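Local coordinates for 70 kDa protein (Xanthomonas sp., PDB 4B2N), which cleaves rubber oxidatively as a processive dioxygenase, using a chain that carries two covalently attached c-type hemes, at residues A[103-108]-A[177-182]; A[107-112]-A[321-326]; A[313-318]-A[331-336]. All coordinates share one frame; numbering follows the deposited sequence.

Contact 1 of 3, residues A[103-108]-A[177-182]; sequences EERQFF and KDDNGR
Arg105 and Lys177 form a single parallel beta bridge, joining the chain just past the end of helix 88-104 to the loop between strands 173-174 and 186-189. Two backbone bonds make the bridge, Lys177 N to Glu104 O at 2.6 Å and the straighter Gln106 N to Lys177 O at 3.0 Å. Lys177 O accepts a second bond, from Arg105 NH1, and its two donors arrive from opposite faces of the carbonyl plane.

Two salt bridges accompany this backbone pairing. The side chains of Glu104 and Lys177 run alongside each other, pointing the same way, and Lys177 NZ meets Glu104 OE1 at 2.9 Å from above the carboxylate plane; a water links the same amine to Glu104 OE2. Arg105, bent at chi2 (-82°) and again at chi3, curls toward the type I turn of Asp178 to Gly181. Its NE pairs with Glu335, while Asp179 OD2 is taken by Arg324. Phe107 CE1 lies over one guanidinium face. At the edge of that group, with the carboxylate plane nearly perpendicular to it, Asp179 OD1 alone receives both Arg105 NH2, at 2.8 Å, and Arg105 NH1, at 3.1 Å.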
loop_
_atom_site.group_PDB
_atom_site.type_symbol
_atom_site.label_atom_id
_atom_site.label_comp_id
_atom_site.label_asym_id
_atom_site.label_seq_id
_atom_site.Cartn_x
_atom_site.Cartn_y
_atom_site.Cartn_z
ATOM N N GLU A 103 15.250 0.610 6.472
ATOM C CA GLU A 103 15.731 -0.340 7.451
ATOM C C GLU A 103 15.997 0.375 8.784
ATOM O O GLU A 103 15.794 -0.228 9.866
ATOM C CB GLU A 103 17.024 -1.005 6.956
ATOM C CG GLU A 103 16.787 -2.132 5.932
ATOM C CD GLU A 103 18.085 -2.730 5.459
ATOM O OE1 GLU A 103 19.120 -2.559 6.192
ATOM O OE2 GLU A 103 18.075 -3.355 4.347
ATOM N N GLU A 104 16.483 1.620 8.726
ATOM C CA GLU A 104 16.945 2.262 9.936
ATOM C C GLU A 104 16.387 3.593 10.353
ATOM O O GLU A 104 16.804 4.141 11.416
ATOM C CB GLU A 104 18.458 2.346 10.098
ATOM C CG GLU A 104 19.346 2.452 8.922
ATOM C CD GLU A 104 20.822 2.557 9.351
ATOM O OE1 GLU A 104 21.297 3.648 9.756
ATOM O OE2 GLU A 104 21.485 1.533 9.220
ATOM N N ARG A 105 15.480 4.156 9.566
ATOM C CA ARG A 105 14.999 5.505 9.973
ATOM C C ARG A 105 13.638 5.392 10.627
ATOM O O ARG A 105 12.738 4.760 10.078
ATOM C CB ARG A 105 14.966 6.430 8.719
ATOM C CG ARG A 105 16.377 6.887 8.396
ATOM C CD ARG A 105 16.739 8.085 9.302
ATOM N NE ARG A 105 16.043 9.309 8.858
ATOM C CZ ARG A 105 15.215 10.051 9.582
ATOM N NH1 ARG A 105 14.925 9.717 10.840
ATOM N NH2 ARG A 105 14.660 11.159 9.069
ATOM N N GLN A 106 13.461 6.025 11.783
ATOM C CA GLN A 106 12.123 6.071 12.383
ATOM C C GLN A 106 11.297 7.240 11.799
ATOM O O GLN A 106 11.389 8.384 12.236
ATOM C CB GLN A 106 12.182 6.181 13.893
ATOM C CG GLN A 106 10.779 5.925 14.498
ATOM C CD GLN A 106 10.882 5.372 15.885
ATOM O OE1 GLN A 106 10.382 4.260 16.192
ATOM N NE2 GLN A 106 11.564 6.105 16.726
ATOM N N PHE A 107 10.518 6.939 10.794
ATOM C CA PHE A 107 9.650 7.900 10.141
ATOM C C PHE A 107 8.281 7.884 10.815
ATOM O O PHE A 107 7.772 8.935 11.233
ATOM C CB PHE A 107 9.450 7.458 8.687
ATOM C CG PHE A 107 10.687 7.625 7.852
ATOM C CD1 PHE A 107 11.314 8.894 7.745
ATOM C CD2 PHE A 107 11.242 6.535 7.199
ATOM C CE1 PHE A 107 12.496 9.069 7.013
ATOM C CE2 PHE A 107 12.411 6.707 6.418
ATOM C CZ PHE A 107 13.030 7.975 6.356
ATOM N N PHE A 108 7.710 6.682 10.878
ATOM C CA PHE A 108 6.331 6.417 11.372
ATOM C C PHE A 108 6.266 6.704 12.862
ATOM O O PHE A 108 7.222 6.467 13.617
ATOM C CB PHE A 108 5.999 4.960 11.016
ATOM C CG PHE A 108 4.628 4.476 11.453
ATOM C CD1 PHE A 108 4.367 4.120 12.809
ATOM C CD2 PHE A 108 3.612 4.348 10.547
ATOM C CE1 PHE A 108 3.087 3.674 13.232
ATOM C CE2 PHE A 108 2.357 3.852 10.955
ATOM C CZ PHE A 108 2.108 3.507 12.281
ATOM N N LYS A 177 16.604 5.317 13.765
ATOM C CA LYS A 177 17.287 6.581 14.135
ATOM C C LYS A 177 16.400 7.767 13.836
ATOM O O LYS A 177 15.677 7.759 12.825
ATOM C CB LYS A 177 18.572 6.702 13.359
ATOM C CG LYS A 177 19.522 5.561 13.637
ATOM C CD LYS A 177 20.711 5.642 12.708
ATOM C CE LYS A 177 21.928 4.941 13.269
ATOM N NZ LYS A 177 22.736 4.554 12.083
ATOM N N ASP A 178 16.456 8.757 14.717
ATOM C CA ASP A 178 15.628 9.966 14.605
ATOM C C ASP A 178 16.254 10.936 13.562
ATOM O O ASP A 178 17.216 10.593 12.904
ATOM C CB ASP A 178 15.443 10.612 15.978
ATOM C CG ASP A 178 16.769 11.092 16.606
ATOM O OD1 ASP A 178 17.789 11.342 15.932
ATOM O OD2 ASP A 178 16.757 11.307 17.810
ATOM N N ASP A 179 15.727 12.156 13.470
ATOM C CA ASP A 179 16.169 13.010 12.394
ATOM C C ASP A 179 17.582 13.576 12.726
ATOM O O ASP A 179 18.240 14.107 11.869
ATOM C CB ASP A 179 15.147 14.135 12.101
ATOM C CG ASP A 179 13.742 13.606 11.698
ATOM O OD1 ASP A 179 13.600 12.416 11.371
ATOM O OD2 ASP A 179 12.766 14.422 11.711
ATOM N N ASN A 180 17.991 13.515 13.981
ATOM C CA ASN A 180 19.358 13.866 14.380
ATOM C C ASN A 180 20.366 12.703 14.289
ATOM O O ASN A 180 21.467 12.791 14.871
ATOM C CB ASN A 180 19.366 14.350 15.802
ATOM C CG ASN A 180 18.763 15.708 15.947
ATOM O OD1 ASN A 180 17.587 15.836 16.210
ATOM N ND2 ASN A 180 19.578 16.729 15.849
ATOM N N GLY A 181 19.976 11.619 13.608
ATOM C CA GLY A 181 20.792 10.436 13.456
ATOM C C GLY A 181 21.041 9.559 14.694
ATOM O O GLY A 181 21.927 8.702 14.647
ATOM N N ARG A 182 20.288 9.768 15.761
ATOM C CA ARG A 182 20.473 8.920 16.931
ATOM C C ARG A 182 19.429 7.828 17.046
ATOM O O ARG A 182 18.270 8.007 16.679
ATOM C CB ARG A 182 20.544 9.760 18.184
ATOM C CG ARG A 182 21.832 10.566 18.165
ATOM C CD ARG A 182 21.895 11.450 19.368
ATOM N NE ARG A 182 21.842 10.702 20.627
ATOM C CZ ARG A 182 22.900 10.143 21.193
ATOM N NH1 ARG A 182 24.056 10.182 20.558
ATOM N NH2 ARG A 182 22.799 9.549 22.381
HETATM O O HOH W 1 23.310 1.414 11.852
#

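Contact 2 of 3, residues A[107-112]-A[321-326]; sequences FFQPMA and NIFRDA
A type I turn from Asn321 to Arg324, opened by an Asx turn, grips the loop that carries Phe107 to Pro110 toward strand 112-113. In the Asx turn Asn321 OD1 accepts from Phe323 N at 2.7 Å, which fixes the rotation of the amide and directs its other end across the contact. Asn321 ND2 thus bonds Phe107 O at 3.1 Å, almost straight but from above the carbonyl plane. Arg324 NH1 reaches the same oxygen at 2.9 Å in the carbonyl plane, on a lone pair, so two donors from different directions hold one buried carbonyl. The guanidinium is further fixed by Asp179 at NE, Gly318 O at NH1 and Gln106 O at NH2.

Gln109 is the counterpart from the other segment. With CG anti to the backbone N (chi1 -178°) and a bend at chi2 (60°), its amide folds back: NE2 donates to Pro110 O at 3.1 Å, and OE1 accepts from Ile322 N at 2.8 Å in the carbonyl plane. Both ends of the amide are therefore engaged, and its orientation is set. Apolar packing completes the contact, Pro110 CD meeting the edge of the Phe323 ring at CD2, 3.9 Å away.

Around this knot, Met111 and Ala112 form a classic beta bulge opposite Ile187 of strand 186-189. Phe107 leans on helix 333-345, Phe108 touches the heme, and Asp325 caps the N-terminus of helix 326-331.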
loop_
_atom_site.group_PDB
_atom_site.type_symbol
_atom_site.label_atom_id
_atom_site.label_comp_id
_atom_site.label_asym_id
_atom_site.label_seq_id
_atom_site.Cartn_x
_atom_site.Cartn_y
_atom_site.Cartn_z
ATOM N N PHE A 107 10.518 6.939 10.794
ATOM C CA PHE A 107 9.650 7.900 10.141
ATOM C C PHE A 107 8.281 7.884 10.815
ATOM O O PHE A 107 7.772 8.935 11.233
ATOM C CB PHE A 107 9.450 7.458 8.687
ATOM C CG PHE A 107 10.687 7.625 7.852
ATOM C CD1 PHE A 107 11.314 8.894 7.745
ATOM C CD2 PHE A 107 11.242 6.535 7.199
ATOM C CE1 PHE A 107 12.496 9.069 7.013
ATOM C CE2 PHE A 107 12.411 6.707 6.418
ATOM C CZ PHE A 107 13.030 7.975 6.356
ATOM N N PHE A 108 7.710 6.682 10.878
ATOM C CA PHE A 108 6.331 6.417 11.372
ATOM C C PHE A 108 6.266 6.704 12.862
ATOM O O PHE A 108 7.222 6.467 13.617
ATOM C CB PHE A 108 5.999 4.960 11.016
ATOM C CG PHE A 108 4.628 4.476 11.453
ATOM C CD1 PHE A 108 4.367 4.120 12.809
ATOM C CD2 PHE A 108 3.612 4.348 10.547
ATOM C CE1 PHE A 108 3.087 3.674 13.232
ATOM C CE2 PHE A 108 2.357 3.852 10.955
ATOM C CZ PHE A 108 2.108 3.507 12.281
ATOM N N GLN A 109 5.189 7.353 13.275
ATOM C CA GLN A 109 4.872 7.635 14.677
ATOM C C GLN A 109 5.323 6.580 15.702
ATOM O O GLN A 109 4.796 5.512 15.687
ATOM C CB GLN A 109 3.327 7.807 14.765
ATOM C CG GLN A 109 2.881 8.164 16.186
ATOM C CD GLN A 109 3.493 9.431 16.648
ATOM O OE1 GLN A 109 3.293 10.511 16.018
ATOM N NE2 GLN A 109 4.173 9.380 17.782
ATOM N N PRO A 110 6.229 6.925 16.657
ATOM C CA PRO A 110 6.585 5.938 17.686
ATOM C C PRO A 110 5.379 5.566 18.530
ATOM O O PRO A 110 4.549 6.443 18.831
ATOM C CB PRO A 110 7.575 6.701 18.567
ATOM C CG PRO A 110 8.306 7.590 17.602
ATOM C CD PRO A 110 7.214 8.029 16.612
ATOM N N MET A 111 5.321 4.323 19.000
ATOM C CA MET A 111 4.149 3.860 19.763
ATOM C C MET A 111 4.464 3.538 21.208
ATOM O O MET A 111 3.581 3.633 22.028
ATOM C CB MET A 111 3.442 2.672 19.110
ATOM C CG MET A 111 2.989 3.003 17.725
ATOM S SD MET A 111 2.319 1.582 16.801
ATOM C CE MET A 111 3.511 0.333 17.234
ATOM N N ALA A 112 5.686 3.084 21.497
ATOM C CA ALA A 112 6.034 2.525 22.829
ATOM C C ALA A 112 7.492 2.788 23.157
ATOM O O ALA A 112 8.352 2.866 22.259
ATOM C CB ALA A 112 5.736 1.025 22.813
ATOM N N ASN A 321 3.819 12.165 11.813
ATOM C CA ASN A 321 4.456 11.952 13.106
ATOM C C ASN A 321 4.376 13.213 13.968
ATOM O O ASN A 321 4.736 14.278 13.532
ATOM C CB ASN A 321 5.931 11.612 12.819
ATOM C CG ASN A 321 6.747 11.355 14.069
ATOM O OD1 ASN A 321 6.604 12.013 15.084
ATOM N ND2 ASN A 321 7.588 10.336 13.997
ATOM N N ILE A 322 3.937 13.073 15.219
ATOM C CA ILE A 322 3.532 14.196 16.028
ATOM C C ILE A 322 4.718 14.868 16.648
ATOM O O ILE A 322 4.629 16.007 17.174
ATOM C CB ILE A 322 2.490 13.714 17.089
ATOM C CG1 ILE A 322 1.274 14.557 16.948
ATOM C CG2 ILE A 322 3.072 13.466 18.488
ATOM C CD1 ILE A 322 0.625 14.286 15.605
ATOM N N PHE A 323 5.845 14.175 16.588
ATOM C CA PHE A 323 7.038 14.727 17.211
ATOM C C PHE A 323 7.838 15.667 16.293
ATOM O O PHE A 323 8.713 16.360 16.769
ATOM C CB PHE A 323 7.899 13.576 17.738
ATOM C CG PHE A 323 7.229 12.750 18.820
ATOM C CD1 PHE A 323 6.683 13.370 19.967
ATOM C CD2 PHE A 323 7.191 11.347 18.719
ATOM C CE1 PHE A 323 6.096 12.625 20.975
ATOM C CE2 PHE A 323 6.616 10.572 19.762
ATOM C CZ PHE A 323 6.054 11.220 20.872
ATOM N N ARG A 324 7.563 15.698 14.977
ATOM C CA ARG A 324 8.360 16.548 14.063
ATOM C C ARG A 324 7.779 17.927 14.039
ATOM O O ARG A 324 6.605 18.052 14.314
ATOM C CB ARG A 324 8.252 16.034 12.631
ATOM C CG ARG A 324 8.828 14.652 12.466
ATOM C CD ARG A 324 9.333 14.419 11.063
ATOM N NE ARG A 324 10.312 13.340 11.198
ATOM C CZ ARG A 324 10.012 12.065 11.200
ATOM N NH1 ARG A 324 8.734 11.630 10.987
ATOM N NH2 ARG A 324 11.009 11.209 11.400
ATOM N N ASP A 325 8.566 18.964 13.701
ATOM C CA ASP A 325 7.984 20.268 13.416
ATOM C C ASP A 325 7.737 20.419 11.885
ATOM O O ASP A 325 8.050 19.500 11.125
ATOM C CB ASP A 325 8.788 21.428 14.043
ATOM C CG ASP A 325 10.118 21.640 13.366
ATOM O OD1 ASP A 325 10.534 20.881 12.443
ATOM O OD2 ASP A 325 10.775 22.625 13.740
ATOM N N ALA A 326 7.116 21.515 11.443
ATOM C CA ALA A 326 6.757 21.673 10.017
ATOM C C ALA A 326 8.004 21.546 9.149
ATOM O O ALA A 326 7.990 20.872 8.149
ATOM C CB ALA A 326 6.074 23.032 9.767
#

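Contact 3 of 3, residues A[313-318]-A[331-336]. With HEC (heme c), chain C.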
loop_
_atom_site.group_PDB
_atom_site.type_symbol
_atom_site.label_atom_id
_atom_site.label_comp_id
_atom_site.label_asym_id
_atom_site.label_seq_id
_atom_site.Cartn_x
_atom_site.Cartn_y
_atom_site.Cartn_z
ATOM N N SER A 313 2.765 11.817 -1.300
ATOM C CA SER A 313 1.926 10.695 -0.830
ATOM C C SER A 313 2.759 9.640 -0.051
ATOM O O SER A 313 2.321 9.116 1.021
ATOM C CB SER A 313 1.206 10.051 -2.002
ATOM O OG SER A 313 2.165 9.618 -2.966
ATOM N N GLU A 314 3.978 9.348 -0.526
ATOM C CA GLU A 314 4.789 8.301 0.111
ATOM C C GLU A 314 5.197 8.793 1.483
ATOM O O GLU A 314 5.446 8.011 2.421
ATOM C CB GLU A 314 6.055 8.052 -0.739
ATOM C CG GLU A 314 5.712 7.514 -2.131
ATOM C CD GLU A 314 6.922 7.036 -2.920
ATOM O OE1 GLU A 314 8.066 7.048 -2.354
ATOM O OE2 GLU A 314 6.702 6.695 -4.124
ATOM N N MET A 315 5.248 10.118 1.594
ATOM C CA MET A 315 5.618 10.765 2.863
ATOM C C MET A 315 4.597 10.820 3.974
ATOM O O MET A 315 4.976 11.105 5.126
ATOM C CB MET A 315 6.117 12.183 2.596
ATOM C CG MET A 315 7.508 12.280 1.981
ATOM S SD MET A 315 7.785 13.928 1.251
ATOM C CE MET A 315 8.090 14.833 2.728
ATOM N N ALA A 316 3.334 10.463 3.688
ATOM C CA ALA A 316 2.243 10.655 4.653
ATOM C C ALA A 316 2.613 10.208 6.100
ATOM O O ALA A 316 2.447 10.977 7.071
ATOM C CB ALA A 316 1.013 9.905 4.183
ATOM N N PHE A 317 3.113 8.974 6.262
ATOM C CA PHE A 317 3.312 8.498 7.670
ATOM C C PHE A 317 4.461 9.206 8.351
ATOM O O PHE A 317 4.549 9.261 9.606
ATOM C CB PHE A 317 3.525 6.984 7.695
ATOM C CG PHE A 317 2.239 6.214 7.626
ATOM C CD1 PHE A 317 1.362 6.196 8.705
ATOM C CD2 PHE A 317 1.895 5.532 6.461
ATOM C CE1 PHE A 317 0.151 5.452 8.626
ATOM C CE2 PHE A 317 0.722 4.790 6.380
ATOM C CZ PHE A 317 -0.156 4.762 7.453
ATOM N N GLY A 318 5.368 9.743 7.554
ATOM C CA GLY A 318 6.478 10.480 8.188
ATOM C C GLY A 318 6.054 11.868 8.597
ATOM O O GLY A 318 6.479 12.405 9.603
ATOM N N GLY A 331 10.949 18.574 5.290
ATOM C CA GLY A 331 12.374 18.241 5.017
ATOM C C GLY A 331 12.689 16.741 4.941
ATOM O O GLY A 331 13.804 16.384 4.608
ATOM N N LEU A 332 11.680 15.876 5.139
ATOM C CA LEU A 332 11.792 14.452 4.808
ATOM C C LEU A 332 11.836 14.203 3.314
ATOM O O LEU A 332 12.136 13.085 2.897
ATOM C CB LEU A 332 10.603 13.607 5.338
ATOM C CG LEU A 332 10.608 13.594 6.865
ATOM C CD1 LEU A 332 9.297 13.049 7.408
ATOM C CD2 LEU A 332 11.679 12.672 7.405
ATOM N N GLU A 333 11.528 15.213 2.511
ATOM C CA GLU A 333 11.414 15.010 1.055
ATOM C C GLU A 333 12.633 14.345 0.360
ATOM O O GLU A 333 12.429 13.425 -0.432
ATOM C CB GLU A 333 11.027 16.335 0.334
ATOM C CG GLU A 333 10.634 16.083 -1.130
ATOM C CD GLU A 333 9.995 17.343 -1.744
ATOM O OE1 GLU A 333 8.930 17.765 -1.227
ATOM O OE2 GLU A 333 10.606 17.922 -2.697
ATOM N N ASP A 334 13.865 14.816 0.599
ATOM C CA ASP A 334 15.056 14.180 -0.016
ATOM C C ASP A 334 15.091 12.674 0.346
ATOM O O ASP A 334 15.362 11.819 -0.524
ATOM C CB ASP A 334 16.404 14.835 0.424
ATOM C CG ASP A 334 16.564 16.291 0.001
ATOM O OD1 ASP A 334 15.736 16.824 -0.751
ATOM O OD2 ASP A 334 17.587 16.907 0.402
ATOM N N GLU A 335 14.838 12.341 1.621
ATOM C CA GLU A 335 14.867 10.938 2.053
ATOM C C GLU A 335 13.832 10.097 1.326
ATOM O O GLU A 335 14.066 8.923 0.917
ATOM C CB GLU A 335 14.674 10.865 3.561
ATOM C CG GLU A 335 15.956 11.288 4.247
ATOM C CD GLU A 335 15.787 11.371 5.771
ATOM O OE1 GLU A 335 14.936 12.136 6.258
ATOM O OE2 GLU A 335 16.564 10.706 6.486
ATOM N N PHE A 336 12.708 10.742 1.055
ATOM C CA PHE A 336 11.635 10.027 0.349
ATOM C C PHE A 336 11.811 9.867 -1.145
ATOM O O PHE A 336 11.396 8.872 -1.754
ATOM C CB PHE A 336 10.310 10.569 0.788
ATOM C CG PHE A 336 9.849 9.922 2.071
ATOM C CD1 PHE A 336 10.400 10.313 3.321
ATOM C CD2 PHE A 336 8.850 8.940 2.046
ATOM C CE1 PHE A 336 9.983 9.667 4.519
ATOM C CE2 PHE A 336 8.432 8.306 3.239
ATOM C CZ PHE A 336 9.008 8.634 4.449
HETATM FE FE HEC C . 2.113 2.559 2.156
HETATM C CHA HEC C . 0.222 2.858 -0.761
HETATM C CHB HEC C . 4.900 3.917 0.498
HETATM C CHC HEC C . 3.868 2.964 5.184
HETATM C CHD HEC C . -0.291 0.717 3.621
HETATM N NA HEC C . 2.487 3.252 0.376
HETATM C C1A HEC C . 1.646 3.151 -0.773
HETATM C C2A HEC C . 2.331 3.461 -2.019
HETATM C C3A HEC C . 3.682 3.783 -1.697
HETATM C C4A HEC C . 3.745 3.619 -0.240
HETATM C CMA HEC C . 4.803 4.118 -2.661
HETATM C CAA HEC C . 1.772 3.466 -3.465
HETATM C CBA HEC C . 1.751 2.004 -3.916
HETATM C CGA HEC C . 1.056 1.818 -5.252
HETATM O O1A HEC C . -0.063 2.380 -5.517
HETATM O O2A HEC C . 1.629 1.021 -6.000
HETATM N NB HEC C . 3.911 3.373 2.695
HETATM C C1B HEC C . 4.933 3.775 1.931
HETATM C C2B HEC C . 6.121 4.230 2.639
HETATM C C3B HEC C . 5.816 3.973 3.993
HETATM C C4B HEC C . 4.481 3.388 3.930
HETATM C CMB HEC C . 7.290 4.798 1.940
HETATM C CAB HEC C . 6.609 4.276 5.237
HETATM C CBB HEC C . 6.847 5.658 5.470
HETATM N NC HEC C . 1.934 1.984 4.045
HETATM C C1C HEC C . 2.645 2.200 5.212
HETATM C C2C HEC C . 2.084 1.490 6.389
HETATM C C3C HEC C . 0.840 0.864 5.891
HETATM C C4C HEC C . 0.784 1.198 4.470
HETATM C CMC HEC C . 2.695 1.549 7.785
HETATM C CAC HEC C . -0.175 0.058 6.642
HETATM C CBC HEC C . -0.528 0.489 7.925
HETATM N ND HEC C . 0.282 1.932 1.524
HETATM C C1D HEC C . -0.549 1.200 2.265
HETATM C C2D HEC C . -1.763 0.857 1.599
HETATM C C3D HEC C . -1.613 1.495 0.329
HETATM C C4D HEC C . -0.314 2.156 0.393
HETATM C CMD HEC C . -2.931 0.049 2.037
HETATM C CAD HEC C . -2.677 1.546 -0.711
HETATM C CBD HEC C . -3.562 2.706 -0.108
HETATM C CGD HEC C . -4.808 2.873 -0.946
HETATM O O1D HEC C . -5.913 2.425 -0.547
HETATM O O2D HEC C . -4.640 3.397 -2.098
#
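Met315 lies across one face of the Phe336 ring, and here the packing is close: Met315 CG sits 3.3 Å from Phe336 CG, and Met315 CA makes a CH-pi contact with the same ring, 4.1 Å from its centroid. Obliquely to the ring, Glu314 O comes within 3.1 Å of Phe336 CE2. Gly318, which has no side chain, lets Leu332 CD1 settle at 3.6 Å from its carbonyl oxygen.

These residues pack helix 312-319 against the start of helix 333-345, the two joined through a turn and helix 326-331, without a hydrogen bond between the two segments. Glu314, Phe317 and Phe336 belong to a heme c pocket. Phe317 carries its ring to the heme, CE2 lying 3.4 Å from heme C1C, with the methyl CMC over one of its faces. Heme CBB lies at the edge of the Phe336 ring, and Glu314 OE2, weakly hydrogen-bonded to Asn340, approaches the methyl CMA at 3.5 Å; Glu314 OE1 is buried with no polar partner.

The Met315 sulfur is more distant, standing obliquely to the Phe336 ring, 5.3 Å from its centroid, in a Met-aromatic contact, and the bend at chi3 (77°) swings CE toward the Leu332-Glu333 backbone. The solvent side belongs to the partly exposed Glu333, which fits more loosely: its CB touches Met315 CE at 4.1 Å, while its carboxylate bonds His312.

How the contacts relate
Contact 1 is a surface contact; contacts 2 and 3 are buried, contact 3 meeting the heme through three residues and the others through Phe108. The chemistry follows this order: salt bridges with a backbone bridge in contact 1, side-chain amides and a guanidinium holding backbone groups in contact 2, mainly apolar and aromatic packing, with no hydrogen bond across, in contact 3. Contacts 1 and 2 share Phe107 and Phe108, whose rings reach contact 3: Phe107 meets Phe336 edge-to-face, and Phe108 packs on Phe317. Two arginines also link the contacts to one another, Arg105 joining contact 1 to contact 3 and Arg324 joining contact 2 to both.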